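Local coordinates for putative methylase (Clostridium difficile, PDB 3LDU), which probably methylates guanine in ribosomal RNA, with THUMP and ferredoxin-like regions thought to bind RNA and a Rossmann-like methyltransferase domain that holds GTP in this crystal, at residues R61-I66 and P144-I149; I158-D163 and E231-L236; S99-I104 and Y109-V114. All coordinates share one frame; numbering follows the deposited sequence. Where two conformers were deposited one is given.

Interaction 1: residues R61-I66 and P144-I149; sequences RVHLKI and PIFVFI
The His63 imidazole turns its edge toward one face of the Phe146 ring. The pair is an offset edge-to-face stack, with centroids 4.8 Å apart and planes at 65°. CE1 of His63 points at that face, though how deep it sits is doubtful. His63 ND1 follows, 4.0 Å from Phe146 CG. Phe146 CG in turn lies in the plane of the imidazole, at its edge. In one of its two modelled conformers, Arg61 reaches the phenyl ring obliquely, its CD 4.3 Å from Phe146 CE2. His63 belongs to strand 63-70 and Phe146 to strand 145-150. These are not neighbours in the mixed sheet. Strand 153-159 runs between them, antiparallel to both, so the two rings meet above it and Phe146 also touches Ser157 and Asp159. The stack joins strands that probably belong to the ferredoxin-like and THUMP parts, on one face of a shared sheet. Each ring is swung beside its own backbone N, and the two side chains cross at about a right angle over the shared face. In the same conformer the Arg61 guanidinium is held by other groups: NH2 forms a salt bridge with Asp159 OD1, and NH1 bonds to Gly162 O.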
loop_
_atom_site.group_PDB
_atom_site.type_symbol
_atom_site.label_atom_id
_atom_site.label_comp_id
_atom_site.label_asym_id
_atom_site.label_seq_id
_atom_site.Cartn_x
_atom_site.Cartn_y
_atom_site.Cartn_z
ATOM N N ARG A 61 -2.788 -2.410 5.005
ATOM C CA ARG A 61 -2.564 -3.175 6.223
ATOM C C ARG A 61 -3.196 -4.547 6.091
ATOM O O ARG A 61 -3.738 -4.893 5.040
ATOM C CB ARG A 61 -3.050 -2.442 7.479
ATOM C CG ARG A 61 -4.482 -1.963 7.417
ATOM C CD ARG A 61 -4.896 -1.324 8.734
ATOM N NE ARG A 61 -4.138 -0.110 9.036
ATOM C CZ ARG A 61 -3.106 -0.057 9.871
ATOM N NH1 ARG A 61 -2.482 1.097 10.087
ATOM N NH2 ARG A 61 -2.698 -1.157 10.488
ATOM N N VAL A 62 -2.993 -5.377 7.107
ATOM C CA VAL A 62 -3.459 -6.751 7.050
ATOM C C VAL A 62 -4.292 -7.001 8.298
ATOM O O VAL A 62 -3.777 -6.911 9.414
ATOM C CB VAL A 62 -2.288 -7.748 7.005
ATOM C CG1 VAL A 62 -2.816 -9.199 7.078
ATOM C CG2 VAL A 62 -1.445 -7.522 5.749
ATOM N N HIS A 63 -5.582 -7.260 8.102
ATOM C CA HIS A 63 -6.507 -7.524 9.209
ATOM C C HIS A 63 -6.836 -9.001 9.316
ATOM O O HIS A 63 -7.031 -9.687 8.315
ATOM C CB HIS A 63 -7.829 -6.789 8.977
ATOM C CG HIS A 63 -7.719 -5.295 9.003
ATOM N ND1 HIS A 63 -7.950 -4.557 10.137
ATOM C CD2 HIS A 63 -7.408 -4.409 8.028
ATOM C CE1 HIS A 63 -7.785 -3.270 9.869
ATOM N NE2 HIS A 63 -7.462 -3.157 8.587
ATOM N N LEU A 64 -6.927 -9.486 10.546
ATOM C CA LEU A 64 -7.435 -10.823 10.801
ATOM C C LEU A 64 -8.949 -10.716 11.023
ATOM O O LEU A 64 -9.395 -10.069 11.966
ATOM C CB LEU A 64 -6.756 -11.413 12.039
ATOM C CG LEU A 64 -7.346 -12.748 12.523
ATOM C CD1 LEU A 64 -7.177 -13.829 11.455
ATOM C CD2 LEU A 64 -6.688 -13.172 13.820
ATOM N N LYS A 65 -9.737 -11.326 10.140
ATOM C CA LYS A 65 -11.188 -11.231 10.242
ATOM C C LYS A 65 -11.686 -12.130 11.366
ATOM O O LYS A 65 -11.332 -13.312 11.424
ATOM C CB LYS A 65 -11.848 -11.651 8.947
ATOM C CG LYS A 65 -13.322 -11.303 8.874
ATOM C CD LYS A 65 -13.898 -11.735 7.540
ATOM C CE LYS A 65 -15.389 -11.457 7.461
ATOM N NZ LYS A 65 -15.927 -11.798 6.118
ATOM N N ILE A 66 -12.494 -11.561 12.258
ATOM C CA ILE A 66 -13.059 -12.322 13.386
ATOM C C ILE A 66 -14.511 -12.710 13.136
ATOM O O ILE A 66 -14.928 -13.849 13.390
ATOM C CB ILE A 66 -12.979 -11.508 14.709
ATOM C CG1 ILE A 66 -11.539 -11.082 14.988
ATOM C CG2 ILE A 66 -13.512 -12.339 15.888
ATOM C CD1 ILE A 66 -10.573 -12.246 15.108
ATOM N N PRO A 144 -5.294 -4.622 18.393
ATOM C CA PRO A 144 -6.159 -3.482 18.086
ATOM C C PRO A 144 -7.381 -3.952 17.318
ATOM O O PRO A 144 -7.244 -4.627 16.302
ATOM C CB PRO A 144 -5.274 -2.582 17.203
ATOM C CG PRO A 144 -3.845 -3.120 17.392
ATOM C CD PRO A 144 -4.042 -4.593 17.622
ATOM N N ILE A 145 -8.563 -3.601 17.803
ATOM C CA ILE A 145 -9.798 -4.077 17.198
ATOM C C ILE A 145 -10.324 -3.038 16.210
ATOM O O ILE A 145 -10.406 -1.849 16.533
ATOM C CB ILE A 145 -10.861 -4.358 18.282
ATOM C CG1 ILE A 145 -10.282 -5.255 19.392
ATOM C CG2 ILE A 145 -12.112 -4.980 17.670
ATOM C CD1 ILE A 145 -9.871 -6.663 18.939
ATOM N N PHE A 146 -10.662 -3.492 15.006
ATOM C CA PHE A 146 -11.201 -2.610 13.972
ATOM C C PHE A 146 -12.632 -3.031 13.640
ATOM O O PHE A 146 -12.907 -4.224 13.476
ATOM C CB PHE A 146 -10.338 -2.691 12.711
ATOM C CG PHE A 146 -9.109 -1.803 12.731
ATOM C CD1 PHE A 146 -8.178 -1.874 13.769
ATOM C CD2 PHE A 146 -8.872 -0.912 11.691
ATOM C CE1 PHE A 146 -7.044 -1.061 13.762
ATOM C CE2 PHE A 146 -7.738 -0.105 11.688
ATOM C CZ PHE A 146 -6.829 -0.182 12.721
ATOM N N VAL A 147 -13.540 -2.061 13.525
ATOM C CA VAL A 147 -14.933 -2.356 13.194
ATOM C C VAL A 147 -15.293 -1.605 11.917
ATOM O O VAL A 147 -14.992 -0.416 11.797
ATOM C CB VAL A 147 -15.901 -1.916 14.311
ATOM C CG1 VAL A 147 -17.334 -2.337 13.985
ATOM C CG2 VAL A 147 -15.479 -2.502 15.649
ATOM N N PHE A 148 -15.911 -2.310 10.972
ATOM C CA PHE A 148 -16.274 -1.724 9.683
ATOM C C PHE A 148 -17.731 -2.080 9.408
ATOM O O PHE A 148 -18.091 -3.256 9.403
ATOM C CB PHE A 148 -15.369 -2.300 8.587
ATOM C CG PHE A 148 -15.689 -1.810 7.205
ATOM C CD1 PHE A 148 -15.203 -0.588 6.762
ATOM C CD2 PHE A 148 -16.447 -2.586 6.337
ATOM C CE1 PHE A 148 -15.489 -0.134 5.486
ATOM C CE2 PHE A 148 -16.728 -2.133 5.053
ATOM C CZ PHE A 148 -16.255 -0.908 4.636
ATOM N N ILE A 149 -18.575 -1.068 9.214
ATOM C CA ILE A 149 -19.989 -1.303 8.935
ATOM C C ILE A 149 -20.358 -0.720 7.576
ATOM O O ILE A 149 -20.104 0.452 7.300
ATOM C CB ILE A 149 -20.901 -0.718 10.033
ATOM C CG1 ILE A 149 -20.347 -1.064 11.430
ATOM C CG2 ILE A 149 -22.331 -1.260 9.888
ATOM C CD1 ILE A 149 -21.211 -0.580 12.603
#

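Interaction 2: residues I158-D163 and E231-L236; sequences IDTTGD and EKWRTL. With FMT (formic acid), chain C.
The six-membered ring of Trp233 meets Ile158, Asp159 and Thr160 in turn. CG2 of Ile158 comes in obliquely and sits 3.5 Å from Trp233 CH2. The carbonyl O of Asp159 lies at the ring edge, near its plane, 3.3 Å from Trp233 CZ2. This oxygen is buried and has no hydrogen-bond partner in the model. The ring C-H edge at CZ2 is what it faces here, which may slightly offset its lack of a donor. Thr160 adds its methyl, with CG2 3.8 Å from Trp233 CH2, and its side chain crosses the indole at about a right angle. Trp233 CG is anti to the carbonyl carbon (chi1 -70°), which sends the ring toward the strand end. The indole NE1 is hydrogen-bonded to Lys142.

Strand 153-159 ends here, and Asp159 begins an Asx turn. Asp159 OD1 accepts from Thr161 N at 2.9 Å, met from well above the carboxylate plane. Asp159 OD2 takes Gly162 N at 3.1 Å, on the syn side but tilted out of the carboxylate plane. Both carboxylate oxygens thus hold the turn. Trp233 comes from a loop of the methyltransferase domain, so the indole packs that domain against the sheet that carries the THUMP strands.

Farther out, Thr160 OG1 is hydrogen-bonded to Val62 O, which leaves the methyl as the branch facing the indole. On the loop side, residues 233 to 236 form a type I beta turn, with Leu236 N bonded to Trp233 O. Thr235 OG1 in this turn donates to O2 of a formic acid molecule at 2.6 Å. That molecule, probably from the crystallisation liquor, also lies near CE3 and CZ3 of Trp233.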
loop_
_atom_site.group_PDB
_atom_site.type_symbol
_atom_site.label_atom_id
_atom_site.label_comp_id
_atom_site.label_asym_id
_atom_site.label_seq_id
_atom_site.Cartn_x
_atom_site.Cartn_y
_atom_site.Cartn_z
ATOM N N ILE A 158 -9.045 -7.862 13.751
ATOM C CA ILE A 158 -7.922 -7.403 14.563
ATOM C C ILE A 158 -6.793 -6.982 13.632
ATOM O O ILE A 158 -6.435 -7.708 12.708
ATOM C CB ILE A 158 -7.409 -8.504 15.522
ATOM C CG1 ILE A 158 -8.594 -9.160 16.260
ATOM C CG2 ILE A 158 -6.368 -7.935 16.492
ATOM C CD1 ILE A 158 -8.194 -10.157 17.336
ATOM N N ASP A 159 -6.248 -5.797 13.871
ATOM C CA ASP A 159 -5.121 -5.296 13.088
ATOM C C ASP A 159 -3.860 -6.103 13.402
ATOM O O ASP A 159 -3.471 -6.198 14.570
ATOM C CB ASP A 159 -4.905 -3.820 13.422
ATOM C CG ASP A 159 -3.677 -3.239 12.743
ATOM O OD1 ASP A 159 -3.291 -3.766 11.688
ATOM O OD2 ASP A 159 -3.112 -2.255 13.265
ATOM N N THR A 160 -3.232 -6.689 12.383
ATOM C CA THR A 160 -2.014 -7.486 12.587
ATOM C C THR A 160 -0.764 -6.668 12.285
ATOM O O THR A 160 0.360 -7.129 12.501
ATOM C CB THR A 160 -1.976 -8.761 11.704
ATOM O OG1 THR A 160 -1.745 -8.395 10.336
ATOM C CG2 THR A 160 -3.277 -9.545 11.796
ATOM N N THR A 161 -0.974 -5.447 11.792
ATOM C CA THR A 161 0.108 -4.639 11.214
ATOM C C THR A 161 0.711 -3.592 12.158
ATOM O O THR A 161 1.910 -3.596 12.408
ATOM C CB THR A 161 -0.399 -3.950 9.938
ATOM O OG1 THR A 161 -0.846 -4.954 9.022
ATOM C CG2 THR A 161 0.720 -3.122 9.309
ATOM N N GLY A 162 -0.124 -2.714 12.701
ATOM C CA GLY A 162 0.361 -1.625 13.530
ATOM C C GLY A 162 0.531 -0.365 12.683
ATOM O O GLY A 162 -0.439 0.154 12.141
ATOM N N ASP A 163 1.752 0.133 12.565
ATOM C CA ASP A 163 2.003 1.259 11.661
ATOM C C ASP A 163 1.557 0.905 10.239
ATOM O O ASP A 163 1.863 -0.173 9.738
ATOM C CB ASP A 163 3.486 1.641 11.653
ATOM C CG ASP A 163 3.894 2.436 12.874
ATOM O OD1 ASP A 163 3.001 2.902 13.611
ATOM O OD2 ASP A 163 5.114 2.601 13.092
ATOM N N GLU A 231 3.735 -9.427 15.780
ATOM C CA GLU A 231 4.952 -10.142 16.140
ATOM C C GLU A 231 5.049 -10.338 17.649
ATOM O O GLU A 231 5.778 -11.217 18.119
ATOM C CB GLU A 231 6.197 -9.424 15.619
ATOM C CG GLU A 231 6.335 -9.476 14.112
ATOM C CD GLU A 231 7.629 -8.858 13.650
ATOM O OE1 GLU A 231 7.668 -7.619 13.489
ATOM O OE2 GLU A 231 8.610 -9.609 13.458
ATOM N N LYS A 232 4.321 -9.522 18.408
ATOM C CA LYS A 232 4.310 -9.665 19.867
ATOM C C LYS A 232 3.184 -10.566 20.400
ATOM O O LYS A 232 3.132 -10.850 21.599
ATOM C CB LYS A 232 4.232 -8.300 20.552
ATOM C CG LYS A 232 5.342 -7.335 20.145
ATOM C CD LYS A 232 5.179 -6.001 20.861
ATOM C CE LYS A 232 6.274 -5.019 20.480
ATOM N NZ LYS A 232 7.628 -5.536 20.827
ATOM N N TRP A 233 2.301 -11.031 19.524
ATOM C CA TRP A 233 1.144 -11.801 19.974
ATOM C C TRP A 233 1.519 -13.171 20.515
ATOM O O TRP A 233 2.123 -13.980 19.815
ATOM C CB TRP A 233 0.148 -11.987 18.834
ATOM C CG TRP A 233 -0.569 -10.742 18.429
ATOM C CD1 TRP A 233 -0.446 -9.497 18.984
ATOM C CD2 TRP A 233 -1.550 -10.627 17.389
ATOM N NE1 TRP A 233 -1.282 -8.608 18.330
ATOM C CE2 TRP A 233 -1.967 -9.280 17.352
ATOM C CE3 TRP A 233 -2.109 -11.535 16.481
ATOM C CZ2 TRP A 233 -2.925 -8.818 16.441
ATOM C CZ3 TRP A 233 -3.056 -11.079 15.586
ATOM C CH2 TRP A 233 -3.454 -9.729 15.569
ATOM N N ARG A 234 1.124 -13.433 21.758
ATOM C CA ARG A 234 1.351 -14.742 22.372
ATOM C C ARG A 234 0.542 -15.834 21.679
ATOM O O ARG A 234 0.862 -17.019 21.792
ATOM C CB ARG A 234 0.987 -14.697 23.857
ATOM C CG ARG A 234 1.979 -13.923 24.691
ATOM C CD ARG A 234 1.477 -13.771 26.120
ATOM N NE ARG A 234 0.411 -12.780 26.203
ATOM C CZ ARG A 234 -0.565 -12.796 27.103
ATOM N NH1 ARG A 234 -0.631 -13.766 28.018
ATOM N NH2 ARG A 234 -1.478 -11.839 27.092
ATOM N N THR A 235 -0.505 -15.426 20.965
ATOM C CA THR A 235 -1.416 -16.360 20.311
ATOM C C THR A 235 -0.862 -16.892 18.989
ATOM O O THR A 235 -1.444 -17.793 18.390
ATOM C CB THR A 235 -2.805 -15.720 20.057
ATOM O OG1 THR A 235 -2.669 -14.595 19.178
ATOM C CG2 THR A 235 -3.430 -15.257 21.365
ATOM N N LEU A 236 0.252 -16.327 18.533
ATOM C CA LEU A 236 0.913 -16.811 17.326
ATOM C C LEU A 236 2.176 -17.575 17.687
ATOM O O LEU A 236 2.792 -17.320 18.726
ATOM C CB LEU A 236 1.270 -15.647 16.394
ATOM C CG LEU A 236 0.106 -14.808 15.878
ATOM C CD1 LEU A 236 0.582 -13.698 14.938
ATOM C CD2 LEU A 236 -0.916 -15.698 15.197
HETATM C C FMT C . -5.167 -14.231 17.093
HETATM O O1 FMT C . -5.228 -15.413 16.739
HETATM O O2 FMT C . -5.021 -13.849 18.259
#

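Interaction 3: residues S99-I104 and Y109-V114; sequences SKASSI and YSTPDV
Ala101 faces Thr111 and Val114 where strand 98-104 packs against the first turn of helix 111-129 in the THUMP domain. The strand is an outermost one of its sheet, and the helix follows it after a short connection. Ala101 CB lies 3.9 Å from Thr111 CB and 4.0 Å from Val114 CG1. Ala101 O is 3.4 Å from Thr111 CG2, a contact with a methyl and not a hydrogen bond. Thr111 OG1 sits between the backbone N and the carbonyl carbon (chi1 60°), which puts CG2 beside N, on the strand side. Val114 goes deeper, against Val147 of the next strand and Phe74 and Leu77 of helix 74-82. At Ser102 the strand turns its side chain away, and its backbone passes the Thr111 methyl. Ser103 faces the helix again. Ser103 CB is 3.9 Å from Thr111 CG2. Its OG packs on Tyr109 CA and is hydrogen-bonded to Leu108 O, in the connection. Just before the helix, Ser110 OG donates to Asp113 OD2 from above the carboxylate plane. One water joins strand and connection: it donates to Tyr109 O at 2.7 Å and, weakly, to Ser103 O at 3.3 Å.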
loop_
_atom_site.group_PDB
_atom_site.type_symbol
_atom_site.label_atom_id
_atom_site.label_comp_id
_atom_site.label_asym_id
_atom_site.label_seq_id
_atom_site.Cartn_x
_atom_site.Cartn_y
_atom_site.Cartn_z
ATOM N N SER A 99 -9.522 0.461 18.059
ATOM C CA SER A 99 -8.671 1.506 17.520
ATOM C C SER A 99 -9.389 2.355 16.497
ATOM O O SER A 99 -9.041 3.520 16.296
ATOM C CB SER A 99 -7.403 0.898 16.923
ATOM O OG SER A 99 -6.643 0.268 17.944
ATOM N N LYS A 100 -10.406 1.786 15.860
ATOM C CA LYS A 100 -11.043 2.473 14.738
ATOM C C LYS A 100 -12.394 1.861 14.401
ATOM O O LYS A 100 -12.555 0.631 14.455
ATOM C CB LYS A 100 -10.142 2.384 13.509
ATOM C CG LYS A 100 -10.723 3.016 12.260
ATOM C CD LYS A 100 -9.792 2.795 11.081
ATOM C CE LYS A 100 -10.192 3.618 9.867
ATOM N NZ LYS A 100 -9.339 3.275 8.692
ATOM N N ALA A 101 -13.364 2.713 14.067
ATOM C CA ALA A 101 -14.625 2.223 13.510
ATOM C C ALA A 101 -14.995 3.056 12.305
ATOM O O ALA A 101 -14.848 4.282 12.319
ATOM C CB ALA A 101 -15.740 2.274 14.543
ATOM N N SER A 102 -15.440 2.389 11.245
ATOM C CA SER A 102 -15.897 3.085 10.047
ATOM C C SER A 102 -17.322 2.638 9.776
ATOM O O SER A 102 -17.631 1.463 9.908
ATOM C CB SER A 102 -14.999 2.738 8.851
ATOM O OG SER A 102 -13.640 3.021 9.114
ATOM N N SER A 103 -18.192 3.573 9.408
ATOM C CA SER A 103 -19.581 3.223 9.134
ATOM C C SER A 103 -20.055 3.959 7.891
ATOM O O SER A 103 -19.970 5.179 7.830
ATOM C CB SER A 103 -20.472 3.580 10.319
ATOM O OG SER A 103 -21.816 3.255 10.022
ATOM N N ILE A 104 -20.539 3.189 6.920
ATOM C CA ILE A 104 -20.935 3.703 5.605
ATOM C C ILE A 104 -22.339 3.203 5.239
ATOM O O ILE A 104 -22.599 1.991 5.246
ATOM C CB ILE A 104 -19.924 3.251 4.529
ATOM C CG1 ILE A 104 -18.544 3.868 4.807
ATOM C CG2 ILE A 104 -20.417 3.636 3.129
ATOM C CD1 ILE A 104 -17.429 3.289 3.963
ATOM N N TYR A 109 -24.428 4.895 12.469
ATOM C CA TYR A 109 -23.481 5.811 11.838
ATOM C C TYR A 109 -22.549 6.494 12.830
ATOM O O TYR A 109 -21.513 7.035 12.442
ATOM C CB TYR A 109 -24.234 6.876 11.039
ATOM C CG TYR A 109 -25.205 7.674 11.868
ATOM C CD1 TYR A 109 -24.775 8.752 12.629
ATOM C CD2 TYR A 109 -26.546 7.346 11.902
ATOM C CE1 TYR A 109 -25.655 9.485 13.390
ATOM C CE2 TYR A 109 -27.440 8.073 12.668
ATOM C CZ TYR A 109 -26.989 9.143 13.401
ATOM O OH TYR A 109 -27.877 9.862 14.157
ATOM N N SER A 110 -22.904 6.486 14.109
ATOM C CA SER A 110 -22.050 7.140 15.093
ATOM C C SER A 110 -20.889 6.241 15.510
ATOM O O SER A 110 -21.041 5.391 16.396
ATOM C CB SER A 110 -22.853 7.538 16.325
ATOM O OG SER A 110 -21.996 8.211 17.228
ATOM N N THR A 111 -19.730 6.429 14.885
ATOM C CA THR A 111 -18.614 5.515 15.111
ATOM C C THR A 111 -18.090 5.467 16.552
ATOM O O THR A 111 -17.693 4.401 17.019
ATOM C CB THR A 111 -17.458 5.719 14.101
ATOM O OG1 THR A 111 -16.937 7.051 14.197
ATOM C CG2 THR A 111 -17.963 5.481 12.675
ATOM N N PRO A 112 -18.074 6.610 17.262
ATOM C CA PRO A 112 -17.563 6.479 18.635
ATOM C C PRO A 112 -18.476 5.611 19.499
ATOM O O PRO A 112 -17.979 4.926 20.399
ATOM C CB PRO A 112 -17.546 7.923 19.146
ATOM C CG PRO A 112 -17.436 8.768 17.879
ATOM C CD PRO A 112 -18.256 8.020 16.866
ATOM N N ASP A 113 -19.780 5.635 19.235
ATOM C CA ASP A 113 -20.714 4.780 19.968
ATOM C C ASP A 113 -20.564 3.314 19.578
ATOM O O ASP A 113 -20.692 2.413 20.430
ATOM C CB ASP A 113 -22.152 5.255 19.785
ATOM C CG ASP A 113 -22.392 6.601 20.434
ATOM O OD1 ASP A 113 -22.041 6.754 21.627
ATOM O OD2 ASP A 113 -22.904 7.512 19.750
ATOM N N VAL A 114 -20.274 3.078 18.299
ATOM C CA VAL A 114 -19.967 1.732 17.823
ATOM C C VAL A 114 -18.753 1.200 18.593
ATOM O O VAL A 114 -18.746 0.055 19.062
ATOM C CB VAL A 114 -19.686 1.717 16.307
ATOM C CG1 VAL A 114 -19.001 0.421 15.876
ATOM C CG2 VAL A 114 -20.971 1.948 15.515
HETATM O O HOH W 1 -20.168 7.498 10.201
#

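From the N terminus, strand 63-70 opens interaction 1, which closes 78 residues later at strand 145-150. Interaction 3 falls wholly within that loop. It joins strand 98-104 to the helix that follows and closes only a short turn. Interaction 2 comes after both, in series: it opens at the end of strand 153-159 and closes in the loop ahead of helix 238-251. Nothing crosses. One mixed sheet links all three, in the order 63-70, 153-159, 145-150, 98-104. Interaction 1 spans its middle, interaction 3 adds a helix at its border, and interaction 2 ties it to the methyltransferase domain. Interactions 1 and 2 meet through a probable backbone bond from Leu64 N to Ile158 O.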